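Monoamine oxidase regulatory protein, putative (Archaeoglobus fulgidus, PDB 1Q6W) is of uncharacterised function but has the hot dog fold of MaoC-like proteins and may, like its relatives, act on acyl thioesters as a hydratase or dehydratase. Local coordinates at residues A[10-15]-A[86-91]; A[26-31]-A[112-117]; A[48-53]-A[65-70]; A[99-104]-A[145-150]; A[123-128]-A[152-157]. All blocks are in the same frame, centred on the assembly; numbering follows the deposited sequence.

Contact 1: residues A[10-15]-A[86-91]; sequences RNPIYF and NYDVSS
Ile13 lies over the ring of Tyr87, the two side chains crossing at about a right angle, where the N-terminal arm of this hot dog fold meets the loop that leaves helix 68-84 for strand 92-103. The methyl Ile13 CD1 stands 4.1 Å above the Tyr87 plane, displaced toward the rim. The opposite face carries CB of Asn86, and the backbone oxygen of Asn11 comes in at the edge, 3.5 Å from Tyr87 CD1. Both backbones add weak bonds: Asp88 N to Asn11 O at 3.2 Å, nearly straight, and Arg10 N to Asn86 O at 3.3 Å. Arg10 runs beside Asn86 and points the same way, its extended chain passing over the Asn86 carbonyl. Pro12 slants across Asp88, with Pro12 CD 3.6 Å from Asp88 CB. Farther on, the hydroxyl of Ser91, placed between its own backbone N and carbonyl carbon (chi1 51°), donates to Ile13 O, although the modelled length is too short to be trusted. Asp88 also closes an Asx turn within its own loop: its OD2 accepts from Ser90 N at 3.0 Å and from Ser90 OG at 2.9 Å, both donors arriving from one face of the carboxylate plane.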
# COMPACT_ATOMS: atom_id res chain seq x y z
N ARG A 10 19.91 -12.23 -13.88
CA ARG A 10 20.35 -12.76 -15.19
C ARG A 10 20.43 -11.65 -16.25
O ARG A 10 21.33 -10.80 -16.22
CB ARG A 10 19.39 -13.85 -15.69
CG ARG A 10 19.03 -14.96 -14.69
CD ARG A 10 17.94 -15.87 -15.30
NE ARG A 10 17.26 -16.75 -14.35
CZ ARG A 10 17.79 -17.83 -13.78
NH1 ARG A 10 19.04 -18.18 -14.05
NH2 ARG A 10 17.07 -18.58 -12.95
N ASN A 11 19.48 -11.69 -17.20
CA ASN A 11 19.41 -10.70 -18.28
C ASN A 11 18.13 -9.89 -18.15
O ASN A 11 17.16 -10.34 -17.55
CB ASN A 11 19.42 -11.40 -19.64
CG ASN A 11 20.74 -12.06 -19.95
OD1 ASN A 11 21.75 -11.39 -20.17
ND2 ASN A 11 20.75 -13.39 -19.94
N PRO A 12 18.11 -8.67 -18.72
CA PRO A 12 16.91 -7.83 -18.62
C PRO A 12 15.71 -8.38 -19.37
O PRO A 12 15.86 -9.09 -20.35
CB PRO A 12 17.37 -6.48 -19.16
CG PRO A 12 18.43 -6.86 -20.15
CD PRO A 12 19.19 -7.96 -19.43
N ILE A 13 14.52 -8.04 -18.88
CA ILE A 13 13.29 -8.47 -19.52
C ILE A 13 12.60 -7.26 -20.08
O ILE A 13 12.37 -6.29 -19.37
CB ILE A 13 12.32 -9.15 -18.53
CG1 ILE A 13 12.27 -8.35 -17.22
CG2 ILE A 13 12.73 -10.59 -18.31
CD1 ILE A 13 11.23 -8.84 -16.25
N TYR A 14 12.27 -7.30 -21.37
CA TYR A 14 11.59 -6.18 -21.99
C TYR A 14 10.09 -6.47 -22.13
O TYR A 14 9.64 -7.60 -21.92
CB TYR A 14 12.22 -5.89 -23.35
CG TYR A 14 13.70 -5.58 -23.27
CD1 TYR A 14 14.65 -6.59 -23.30
CD2 TYR A 14 14.14 -4.26 -23.13
CE1 TYR A 14 16.01 -6.30 -23.19
CE2 TYR A 14 15.48 -3.96 -23.02
CZ TYR A 14 16.42 -4.98 -23.05
OH TYR A 14 17.76 -4.68 -22.97
N PHE A 15 9.33 -5.45 -22.47
CA PHE A 15 7.89 -5.57 -22.63
C PHE A 15 7.46 -6.79 -23.44
O PHE A 15 6.57 -7.54 -23.03
CB PHE A 15 7.34 -4.30 -23.28
CG PHE A 15 5.85 -4.24 -23.34
CD1 PHE A 15 5.08 -4.33 -22.19
CD2 PHE A 15 5.20 -4.08 -24.56
CE1 PHE A 15 3.70 -4.26 -22.24
CE2 PHE A 15 3.82 -4.01 -24.62
CZ PHE A 15 3.07 -4.10 -23.45
N ASN A 86 16.41 -12.80 -10.51
CA ASN A 86 16.39 -13.55 -11.75
C ASN A 86 16.50 -12.70 -13.00
O ASN A 86 16.73 -13.23 -14.09
CB ASN A 86 15.14 -14.42 -11.85
CG ASN A 86 15.21 -15.65 -10.99
OD1 ASN A 86 14.99 -15.59 -9.79
ND2 ASN A 86 15.53 -16.78 -11.61
N TYR A 87 16.32 -11.39 -12.87
CA TYR A 87 16.39 -10.52 -14.05
C TYR A 87 17.08 -9.21 -13.78
O TYR A 87 17.21 -8.79 -12.63
CB TYR A 87 15.00 -10.21 -14.56
CG TYR A 87 14.19 -11.42 -14.94
CD1 TYR A 87 14.47 -12.11 -16.11
CD2 TYR A 87 13.15 -11.86 -14.12
CE1 TYR A 87 13.71 -13.22 -16.47
CE2 TYR A 87 12.39 -12.97 -14.47
CZ TYR A 87 12.68 -13.65 -15.65
OH TYR A 87 11.93 -14.74 -16.01
N ASP A 88 17.52 -8.57 -14.85
CA ASP A 88 18.15 -7.27 -14.75
C ASP A 88 16.95 -6.35 -14.85
O ASP A 88 16.36 -6.20 -15.92
CB ASP A 88 19.12 -7.03 -15.92
CG ASP A 88 19.69 -5.63 -15.92
OD1 ASP A 88 20.62 -5.37 -16.72
OD2 ASP A 88 19.22 -4.78 -15.14
N VAL A 89 16.58 -5.74 -13.74
CA VAL A 89 15.41 -4.89 -13.72
C VAL A 89 15.61 -3.45 -14.23
O VAL A 89 14.80 -2.58 -13.94
CB VAL A 89 14.80 -4.85 -12.30
CG1 VAL A 89 14.50 -6.28 -11.86
CG2 VAL A 89 15.78 -4.16 -11.30
N SER A 90 16.67 -3.21 -14.99
CA SER A 90 16.89 -1.87 -15.52
C SER A 90 15.78 -1.49 -16.50
O SER A 90 15.56 -0.32 -16.78
CB SER A 90 18.25 -1.76 -16.23
OG SER A 90 18.43 -2.79 -17.16
N SER A 91 15.08 -2.50 -17.02
CA SER A 91 13.98 -2.27 -17.96
C SER A 91 12.67 -1.93 -17.24
O SER A 91 11.71 -1.49 -17.87
CB SER A 91 13.77 -3.49 -18.83
OG SER A 91 13.66 -4.64 -18.02

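Contact 2: residues A[26-31]-A[112-117]; sequences GLPRTV and TIAASA
The flat groups meeting here are the peptide carbonyls of Arg29 and Ile113. Ile113 O receives Arg29 N within its carbonyl plane, at 3.3 Å, and CA of Pro28 also comes near this oxygen. Arg29 O takes Ile113 N at 3.1 Å, but this donor is tilted 34° from the carbonyl plane, and CA of Thr112 lies close to the same oxygen. The Pro28 ring puts CG against the methyl of Ala114, 3.9 Å from its CB. Antiparallel pairing thus joins strand 23-30, at one edge of the chain's hot dog sheet, to strand 112-126. Farther along, Gly26 N bonds to Ala115 O at 2.9 Å, where unbroken pairing would bring Leu27 N; the extra residue marks the break in strand 23-30. On the face of Ile113 and Ala115 the sheet packs on helix 68-84, and Arg29, on the same side as Ile113, forms a salt bridge with Asp35 and a hydrogen bond to Leu42 O of the second subunit. On the other face, Thr30 and Thr112 both hold OG1 beside their backbone N (chi1 -57° and -58°), which brings the two hydroxyls together in a hydrogen bond of 2.9 Å. Lacking that oxygen, a valine in place of Thr112 would probably leave Thr30 OG1 without this mate. The methyl of Thr112 lies 4.1 Å from Pro28 CB, measured from CG2.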
# COMPACT_ATOMS: atom_id res chain seq x y z
N GLY A 26 6.01 -16.05 -4.62
CA GLY A 26 6.86 -15.47 -3.59
C GLY A 26 7.16 -16.45 -2.46
O GLY A 26 6.45 -17.45 -2.27
N LEU A 27 8.21 -16.16 -1.70
CA LEU A 27 8.61 -17.02 -0.60
C LEU A 27 7.77 -16.68 0.63
O LEU A 27 7.71 -15.54 1.06
CB LEU A 27 10.12 -16.83 -0.35
CG LEU A 27 10.92 -17.55 0.75
CD1 LEU A 27 10.88 -16.75 2.03
CD2 LEU A 27 10.40 -18.98 0.94
N PRO A 28 7.11 -17.67 1.23
CA PRO A 28 6.27 -17.46 2.41
C PRO A 28 7.00 -17.00 3.69
O PRO A 28 8.15 -17.38 3.93
CB PRO A 28 5.62 -18.83 2.62
CG PRO A 28 5.66 -19.44 1.31
CD PRO A 28 7.01 -19.06 0.79
N ARG A 29 6.31 -16.19 4.49
CA ARG A 29 6.85 -15.74 5.77
C ARG A 29 5.72 -15.50 6.79
O ARG A 29 4.61 -15.11 6.43
CB ARG A 29 7.71 -14.47 5.62
CG ARG A 29 7.07 -13.28 4.94
CD ARG A 29 8.08 -12.13 4.83
NE ARG A 29 8.07 -11.26 6.01
CZ ARG A 29 8.52 -10.01 6.02
NH1 ARG A 29 8.46 -9.29 7.13
NH2 ARG A 29 9.03 -9.48 4.93
N THR A 30 6.03 -15.78 8.05
CA THR A 30 5.08 -15.63 9.12
C THR A 30 4.97 -14.19 9.58
O THR A 30 5.95 -13.61 10.03
CB THR A 30 5.47 -16.50 10.33
OG1 THR A 30 5.58 -17.87 9.92
CG2 THR A 30 4.44 -16.42 11.43
N VAL A 31 3.78 -13.60 9.47
CA VAL A 31 3.61 -12.22 9.91
C VAL A 31 3.75 -12.24 11.43
O VAL A 31 3.19 -13.08 12.12
CB VAL A 31 2.24 -11.66 9.50
CG1 VAL A 31 1.15 -12.50 10.10
CG2 VAL A 31 2.12 -10.23 9.97
N THR A 112 1.00 -17.36 8.38
CA THR A 112 2.08 -17.38 7.41
C THR A 112 1.46 -17.08 6.05
O THR A 112 0.72 -17.88 5.51
CB THR A 112 2.75 -18.76 7.37
OG1 THR A 112 3.25 -19.08 8.67
CG2 THR A 112 3.90 -18.77 6.38
N ILE A 113 1.78 -15.91 5.50
CA ILE A 113 1.21 -15.53 4.22
C ILE A 113 2.13 -15.79 3.04
O ILE A 113 3.35 -15.73 3.16
CB ILE A 113 0.82 -14.05 4.23
CG1 ILE A 113 2.06 -13.19 4.45
CG2 ILE A 113 -0.20 -13.81 5.33
CD1 ILE A 113 1.79 -11.72 4.39
N ALA A 114 1.53 -16.09 1.89
CA ALA A 114 2.27 -16.36 0.66
C ALA A 114 1.58 -15.62 -0.47
O ALA A 114 0.36 -15.69 -0.62
CB ALA A 114 2.28 -17.82 0.39
N ALA A 115 2.37 -14.92 -1.28
CA ALA A 115 1.80 -14.16 -2.36
C ALA A 115 2.24 -14.67 -3.72
O ALA A 115 3.32 -15.24 -3.86
CB ALA A 115 2.21 -12.70 -2.22
N SER A 116 1.39 -14.45 -4.71
CA SER A 116 1.69 -14.84 -6.07
C SER A 116 1.21 -13.73 -6.98
O SER A 116 0.22 -13.05 -6.67
CB SER A 116 0.97 -16.15 -6.41
OG SER A 116 -0.44 -16.00 -6.36
N ALA A 117 1.92 -13.53 -8.08
CA ALA A 117 1.53 -12.52 -9.05
C ALA A 117 1.42 -13.18 -10.43
O ALA A 117 2.25 -14.02 -10.81
CB ALA A 117 2.55 -11.42 -9.07

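Contact 3: residues A[48-53]-A[65-70]; sequences PLHTDV and IAQGML
This is a buried contact in which Leu49 and His50 of the short helix 48-51 pack on Ile65 and Gln67, in the chain that leads into the long helix 68-84. His50 ND1 donates to Ile65 O at 2.6 Å with an angle of 161° at the hydrogen; the oxygen lies close to the ring plane, whereas the donor stands above the carbonyl plane of Ile65. Over one face of the imidazole, Gln67 CG makes a CH-pi contact, 3.5 Å from the ring centroid and almost centred. The bond at the ring edge and the methylene over the face together should limit rotation of the imidazole. The run Pro48-Leu49-His50 resembles the hydratase motif of MaoC-like enoyl hydratases, which would place this contact near a probable active site of the hot dog fold. Replacing His50, an alanine would probably leave Ile65 O without its side-chain donor and open a gap above Gln67 CG. Gln67, bent at chi2 (91°), turns its amide to within 28° of the ring plane and gives NE2 to Ile36 O; it also sits at the N-cap position of helix 68-84. Beside the histidine, Leu49 CD1 meets Ile65 CD1 at 3.8 Å, and a weak bond runs from Ile65 N to Leu49 O.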
# COMPACT_ATOMS: atom_id res chain seq x y z
N PRO A 48 -5.70 1.20 17.18
CA PRO A 48 -5.93 0.22 18.24
C PRO A 48 -6.24 -1.22 17.85
O PRO A 48 -5.95 -2.13 18.62
CB PRO A 48 -7.03 0.87 19.08
CG PRO A 48 -7.77 1.71 18.07
CD PRO A 48 -6.67 2.31 17.27
N LEU A 49 -6.83 -1.45 16.68
CA LEU A 49 -7.13 -2.83 16.26
C LEU A 49 -5.82 -3.60 16.05
O LEU A 49 -5.77 -4.83 16.16
CB LEU A 49 -7.92 -2.83 14.94
CG LEU A 49 -8.86 -4.01 14.65
CD1 LEU A 49 -9.09 -4.09 13.16
CD2 LEU A 49 -8.30 -5.33 15.16
N HIS A 50 -4.75 -2.86 15.76
CA HIS A 50 -3.46 -3.47 15.52
C HIS A 50 -2.52 -3.41 16.72
O HIS A 50 -1.71 -4.31 16.92
CB HIS A 50 -2.76 -2.79 14.34
CG HIS A 50 -3.61 -2.63 13.13
ND1 HIS A 50 -4.18 -3.70 12.47
CD2 HIS A 50 -4.00 -1.53 12.45
CE1 HIS A 50 -4.88 -3.26 11.44
NE2 HIS A 50 -4.78 -1.94 11.40
N THR A 51 -2.62 -2.35 17.52
CA THR A 51 -1.69 -2.21 18.62
C THR A 51 -2.25 -1.99 20.02
O THR A 51 -1.52 -1.54 20.92
CB THR A 51 -0.68 -1.09 18.30
OG1 THR A 51 -1.39 0.11 17.97
CG2 THR A 51 0.18 -1.48 17.12
N ASP A 52 -3.52 -2.30 20.22
CA ASP A 52 -4.13 -2.17 21.54
C ASP A 52 -4.82 -3.48 21.89
O ASP A 52 -5.95 -3.73 21.45
CB ASP A 52 -5.16 -1.05 21.56
CG ASP A 52 -5.69 -0.78 22.95
OD1 ASP A 52 -5.87 -1.76 23.72
OD2 ASP A 52 -5.94 0.40 23.28
N VAL A 53 -4.15 -4.33 22.67
CA VAL A 53 -4.70 -5.62 23.04
C VAL A 53 -6.10 -5.53 23.65
O VAL A 53 -6.98 -6.33 23.32
CB VAL A 53 -3.74 -6.33 24.02
CG1 VAL A 53 -4.42 -7.48 24.68
CG2 VAL A 53 -2.54 -6.82 23.26
N ILE A 65 -4.94 -7.79 14.68
CA ILE A 65 -4.60 -8.26 13.33
C ILE A 65 -3.61 -7.34 12.60
O ILE A 65 -3.43 -6.17 12.95
CB ILE A 65 -5.87 -8.40 12.45
CG1 ILE A 65 -6.52 -7.03 12.22
CG2 ILE A 65 -6.86 -9.32 13.10
CD1 ILE A 65 -7.70 -7.06 11.21
N ALA A 66 -2.98 -7.88 11.56
CA ALA A 66 -2.02 -7.10 10.79
C ALA A 66 -2.70 -6.01 9.99
O ALA A 66 -3.87 -6.12 9.66
CB ALA A 66 -1.25 -8.02 9.86
N GLN A 67 -1.96 -4.95 9.67
CA GLN A 67 -2.52 -3.87 8.89
C GLN A 67 -2.63 -4.35 7.45
O GLN A 67 -1.75 -5.05 6.96
CB GLN A 67 -1.62 -2.64 8.96
CG GLN A 67 -1.37 -2.14 10.36
CD GLN A 67 -0.11 -2.75 10.99
OE1 GLN A 67 0.18 -3.94 10.80
NE2 GLN A 67 0.64 -1.94 11.76
N GLY A 68 -3.70 -3.97 6.76
CA GLY A 68 -3.85 -4.37 5.37
C GLY A 68 -2.72 -3.84 4.52
O GLY A 68 -2.24 -4.55 3.65
N MSE A 69 -2.31 -2.58 4.75
CA MSE A 69 -1.19 -2.01 4.00
C MSE A 69 0.09 -2.81 4.24
O MSE A 69 0.94 -2.89 3.36
CB MSE A 69 -0.96 -0.56 4.40
CG MSE A 69 -1.94 0.41 3.75
SE MSE A 69 -1.94 0.28 1.84
CE MSE A 69 -0.26 1.14 1.46
N LEU A 70 0.23 -3.40 5.44
CA LEU A 70 1.40 -4.19 5.76
C LEU A 70 1.40 -5.47 4.92
O LEU A 70 2.41 -5.83 4.30
CB LEU A 70 1.43 -4.55 7.25
CG LEU A 70 2.51 -5.57 7.63
CD1 LEU A 70 3.90 -5.00 7.34
CD2 LEU A 70 2.35 -5.94 9.08

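Contact 4: residues A[99-104]-A[145-150]; sequences KDVRFL and LVLTAL
Lys99 and Asp100 both face Leu150, a classic beta bulge in which their two backbone N atoms make weak bonds to the single oxygen Leu150 O. Val101 follows on the other face of the sheet, with CG2 3.8 Å from Ala149 CB. Arg102 then forms a regular hydrogen-bonded antiparallel pair with Thr148: Arg102 N reaches Thr148 O at 2.7 Å and nearly straight (171°), and Thr148 N returns to Arg102 O at 3.0 Å. Thr148 holds OG1 anti to its backbone N (chi1 -166°), which leaves CG2 to lie alongside CB of Arg102. These strands, 92-103 and 145-156, form one side of the hot dog sheet; Val101 and Leu147 pack on Leu72 of the helix it wraps, and the sheet runs on through Val101 into the second subunit. Phe103 lies side by side with Leu147, its CE2 3.5 Å from Leu147 CD1, and its ring also meets Phe95 of the second subunit. Leu104 leaves the strand with its N bonded to Val146 O at 2.9 Å, the donor standing 41° out of the carbonyl plane. Its side chain slants across Leu145, bringing Leu104 CD1 to 3.6 Å from Leu145 CD2.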
# COMPACT_ATOMS: atom_id res chain seq x y z
N LYS A 99 -4.64 -0.66 -9.28
CA LYS A 99 -6.04 -0.48 -9.64
C LYS A 99 -7.05 -1.07 -8.69
O LYS A 99 -8.16 -0.58 -8.61
CB LYS A 99 -6.30 -1.06 -11.04
CG LYS A 99 -7.63 -0.65 -11.63
CD LYS A 99 -7.76 -1.18 -13.05
CE LYS A 99 -9.09 -0.79 -13.67
NZ LYS A 99 -9.20 -1.27 -15.08
N ASP A 100 -6.70 -2.12 -7.98
CA ASP A 100 -7.69 -2.67 -7.07
C ASP A 100 -7.06 -3.47 -5.98
O ASP A 100 -6.11 -4.22 -6.22
CB ASP A 100 -8.68 -3.54 -7.82
CG ASP A 100 -9.52 -4.38 -6.88
OD1 ASP A 100 -8.97 -5.32 -6.27
OD2 ASP A 100 -10.72 -4.09 -6.73
N VAL A 101 -7.58 -3.31 -4.78
CA VAL A 101 -7.07 -4.05 -3.66
C VAL A 101 -8.26 -4.41 -2.82
O VAL A 101 -9.03 -3.53 -2.41
CB VAL A 101 -6.07 -3.21 -2.81
CG1 VAL A 101 -5.53 -4.05 -1.65
CG2 VAL A 101 -4.92 -2.73 -3.67
N ARG A 102 -8.42 -5.70 -2.55
CA ARG A 102 -9.51 -6.17 -1.72
C ARG A 102 -8.97 -6.91 -0.50
O ARG A 102 -8.21 -7.89 -0.63
CB ARG A 102 -10.42 -7.09 -2.51
CG ARG A 102 -11.31 -6.39 -3.50
CD ARG A 102 -12.25 -7.38 -4.17
NE ARG A 102 -13.29 -6.72 -4.95
CZ ARG A 102 -14.30 -7.37 -5.52
NH1 ARG A 102 -14.41 -8.68 -5.40
NH2 ARG A 102 -15.21 -6.70 -6.21
N PHE A 103 -9.34 -6.45 0.69
CA PHE A 103 -8.93 -7.11 1.91
C PHE A 103 -10.01 -8.13 2.25
O PHE A 103 -11.06 -7.80 2.77
CB PHE A 103 -8.76 -6.06 3.01
CG PHE A 103 -7.72 -5.02 2.68
CD1 PHE A 103 -8.09 -3.69 2.43
CD2 PHE A 103 -6.37 -5.37 2.56
CE1 PHE A 103 -7.15 -2.73 2.06
CE2 PHE A 103 -5.41 -4.42 2.19
CZ PHE A 103 -5.80 -3.10 1.95
N LEU A 104 -9.77 -9.38 1.92
CA LEU A 104 -10.75 -10.42 2.12
C LEU A 104 -10.86 -11.03 3.50
O LEU A 104 -11.94 -11.09 4.08
CB LEU A 104 -10.51 -11.54 1.11
CG LEU A 104 -10.39 -11.04 -0.33
CD1 LEU A 104 -10.07 -12.21 -1.25
CD2 LEU A 104 -11.69 -10.34 -0.75
N LEU A 145 -7.74 -17.24 0.88
CA LEU A 145 -7.33 -16.03 0.18
C LEU A 145 -7.56 -14.84 1.11
O LEU A 145 -8.69 -14.49 1.42
CB LEU A 145 -8.18 -15.89 -1.09
CG LEU A 145 -7.69 -14.93 -2.16
CD1 LEU A 145 -6.34 -15.38 -2.73
CD2 LEU A 145 -8.73 -14.89 -3.25
N VAL A 146 -6.49 -14.20 1.57
CA VAL A 146 -6.62 -13.08 2.48
C VAL A 146 -6.63 -11.71 1.80
O VAL A 146 -7.24 -10.77 2.29
CB VAL A 146 -5.48 -13.07 3.55
CG1 VAL A 146 -5.48 -14.36 4.33
CG2 VAL A 146 -4.12 -12.85 2.87
N LEU A 147 -5.95 -11.60 0.66
CA LEU A 147 -5.90 -10.32 -0.03
C LEU A 147 -5.75 -10.52 -1.52
O LEU A 147 -5.12 -11.47 -1.97
CB LEU A 147 -4.74 -9.48 0.51
CG LEU A 147 -4.44 -8.09 -0.09
CD1 LEU A 147 -3.71 -7.26 0.94
CD2 LEU A 147 -3.63 -8.21 -1.37
N THR A 148 -6.32 -9.61 -2.29
CA THR A 148 -6.24 -9.69 -3.73
C THR A 148 -6.02 -8.27 -4.26
O THR A 148 -6.51 -7.31 -3.68
CB THR A 148 -7.54 -10.30 -4.33
OG1 THR A 148 -7.30 -10.66 -5.69
CG2 THR A 148 -8.69 -9.30 -4.28
N ALA A 149 -5.28 -8.15 -5.36
CA ALA A 149 -5.03 -6.84 -5.93
C ALA A 149 -4.60 -6.87 -7.39
O ALA A 149 -4.17 -7.89 -7.93
CB ALA A 149 -3.99 -6.09 -5.10
N LEU A 150 -4.73 -5.70 -8.02
CA LEU A 150 -4.36 -5.52 -9.41
C LEU A 150 -3.38 -4.35 -9.45
O LEU A 150 -3.70 -3.24 -9.01
CB LEU A 150 -5.61 -5.19 -10.21
CG LEU A 150 -5.93 -6.01 -11.46
CD1 LEU A 150 -5.76 -7.49 -11.21
CD2 LEU A 150 -7.35 -5.69 -11.85

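Contact 5: residues A[123-128]-A[152-157]; sequences QDFDEK and SALIRK
Lys157 NZ is gripped by two oxygens of the 123-128 segment. The shorter bond goes to the backbone oxygen of Asp126, 2.6 Å from Lys157 NZ, and uses a lone pair in the carbonyl plane. The other is a salt bridge to Asp124, whose OD1 takes NZ on its syn lone pair at 2.9 Å. The lysine is folded at chi3 (-74°), which turns its end back over the opposing backbone and lays CE beside Asp126 O and Glu127 O. Asp124 crosses it at about a right angle, CG anti to the aspartate N (chi1 -173°), bringing the carboxylate to the ammonium across the two segments. The carboxylates of Asp126 and Glu127 are nearby but not in contact with NZ; they may add slightly to the favourable field. The main chain of the same lysine is held too: Lys157 N donates to Lys128 O at 2.8 Å, from above the carbonyl plane. Asp126 turns its OD1 to Ser129 OG instead. On the other side of this polar cluster, Leu154 crosses Phe125 at about a right angle and sets its CD1 over one face of the ring in a CH-pi contact, 4.3 Å from the centroid and displaced toward the rim. Strand 129-139 lies between strands 112-126 and 145-156 in the sheet, and the contact therefore ties the end of strand 145-156 to the turn of the beta hairpin 112-126/129-139, at the end of the hot dog sheet distant from the centre of the chain.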
# COMPACT_ATOMS: atom_id res chain seq x y z
N GLN A 123 -0.45 -3.57 -22.39
CA GLN A 123 -0.95 -2.46 -23.18
C GLN A 123 0.26 -1.72 -23.74
O GLN A 123 1.27 -1.57 -23.05
CB GLN A 123 -1.73 -1.55 -22.25
CG GLN A 123 -2.81 -0.71 -22.86
CD GLN A 123 -3.46 0.19 -21.81
OE1 GLN A 123 -3.65 -0.23 -20.66
NE2 GLN A 123 -3.79 1.42 -22.20
N ASP A 124 0.18 -1.29 -25.00
CA ASP A 124 1.29 -0.51 -25.54
C ASP A 124 1.14 0.87 -24.88
O ASP A 124 0.04 1.27 -24.52
CB ASP A 124 1.18 -0.39 -27.06
CG ASP A 124 2.41 0.26 -27.67
OD1 ASP A 124 3.52 -0.26 -27.47
OD2 ASP A 124 2.26 1.30 -28.34
N PHE A 125 2.26 1.57 -24.69
CA PHE A 125 2.21 2.88 -24.06
C PHE A 125 2.78 3.94 -24.99
O PHE A 125 2.14 4.96 -25.25
CB PHE A 125 3.02 2.87 -22.76
CG PHE A 125 2.88 4.12 -21.96
CD1 PHE A 125 1.67 4.44 -21.34
CD2 PHE A 125 3.95 5.00 -21.83
CE1 PHE A 125 1.53 5.61 -20.61
CE2 PHE A 125 3.82 6.18 -21.09
CZ PHE A 125 2.60 6.49 -20.48
N ASP A 126 3.99 3.69 -25.48
CA ASP A 126 4.67 4.59 -26.40
C ASP A 126 5.64 3.74 -27.20
O ASP A 126 5.63 2.52 -27.09
CB ASP A 126 5.42 5.69 -25.64
CG ASP A 126 6.51 5.14 -24.73
OD1 ASP A 126 6.18 4.39 -23.80
OD2 ASP A 126 7.69 5.48 -24.96
N GLU A 127 6.48 4.37 -28.00
CA GLU A 127 7.44 3.64 -28.83
C GLU A 127 8.57 3.00 -28.04
O GLU A 127 9.29 2.16 -28.57
CB GLU A 127 8.03 4.57 -29.90
CG GLU A 127 8.80 5.77 -29.37
CD GLU A 127 7.95 6.71 -28.54
OE1 GLU A 127 6.89 7.16 -29.05
OE2 GLU A 127 8.33 7.01 -27.39
N LYS A 128 8.71 3.38 -26.77
CA LYS A 128 9.78 2.83 -25.94
C LYS A 128 9.34 1.96 -24.77
O LYS A 128 10.18 1.37 -24.08
CB LYS A 128 10.67 3.97 -25.43
CG LYS A 128 11.40 4.69 -26.55
CD LYS A 128 12.45 5.65 -26.02
CE LYS A 128 13.23 6.28 -27.15
NZ LYS A 128 14.34 7.14 -26.66
N SER A 152 0.10 -2.44 -11.78
CA SER A 152 0.76 -2.40 -13.08
C SER A 152 2.09 -1.66 -13.08
O SER A 152 2.28 -0.69 -12.34
CB SER A 152 -0.16 -1.78 -14.10
OG SER A 152 -0.56 -0.51 -13.64
N ALA A 153 3.01 -2.13 -13.91
CA ALA A 153 4.33 -1.52 -14.02
C ALA A 153 4.60 -1.10 -15.46
O ALA A 153 4.11 -1.71 -16.40
CB ALA A 153 5.40 -2.49 -13.55
N LEU A 154 5.38 -0.04 -15.62
CA LEU A 154 5.73 0.43 -16.95
C LEU A 154 7.10 -0.16 -17.29
O LEU A 154 8.11 0.14 -16.64
CB LEU A 154 5.77 1.96 -16.95
CG LEU A 154 5.87 2.67 -18.29
CD1 LEU A 154 5.50 4.12 -18.14
CD2 LEU A 154 7.28 2.54 -18.81
N ILE A 155 7.15 -1.04 -18.28
CA ILE A 155 8.43 -1.65 -18.63
C ILE A 155 8.89 -1.35 -20.06
O ILE A 155 8.10 -1.30 -20.99
CB ILE A 155 8.40 -3.18 -18.39
CG1 ILE A 155 7.60 -3.86 -19.47
CG2 ILE A 155 7.75 -3.49 -17.04
CD1 ILE A 155 7.55 -5.36 -19.29
N ARG A 156 10.20 -1.15 -20.19
CA ARG A 156 10.86 -0.84 -21.45
C ARG A 156 10.72 -1.90 -22.54
O ARG A 156 10.73 -3.10 -22.28
CB ARG A 156 12.35 -0.61 -21.18
CG ARG A 156 13.10 0.02 -22.32
CD ARG A 156 13.66 1.35 -21.87
NE ARG A 156 14.55 1.17 -20.72
CZ ARG A 156 14.87 2.14 -19.88
NH1 ARG A 156 14.39 3.37 -20.04
NH2 ARG A 156 15.69 1.88 -18.87
N LYS A 157 10.61 -1.43 -23.78
CA LYS A 157 10.50 -2.32 -24.93
C LYS A 157 11.89 -2.60 -25.48
O LYS A 157 12.81 -1.79 -25.30
CB LYS A 157 9.61 -1.69 -26.02
CG LYS A 157 8.14 -1.63 -25.61
CD LYS A 157 7.20 -1.36 -26.77
CE LYS A 157 7.27 0.08 -27.22
NZ LYS A 157 6.25 0.34 -28.26

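How the contacts relate
Contact 3 is the buried one, joining the short helix 48-51 to the loop that leads into helix 68-84 through a histidine and apolar packing; contacts 2 and 4 are partly buried strand pairings toward opposite sides of one sheet, whereas contacts 1 and 5 lie at the surface, in loops and strand ends, where charged and polar groups do more of the work. Contacts 4 and 5 share strand 145-156, and contacts 2 and 5 share strand 112-126. Contacts 1 and 5 touch through Arg156, whose backbone probably bonds to Phe15 and Ser91. Contact 3 meets contact 2 where Val31 packs on Ala66, and contact 4 where Phe103 approaches Gly68. All except contact 5 touch the second subunit.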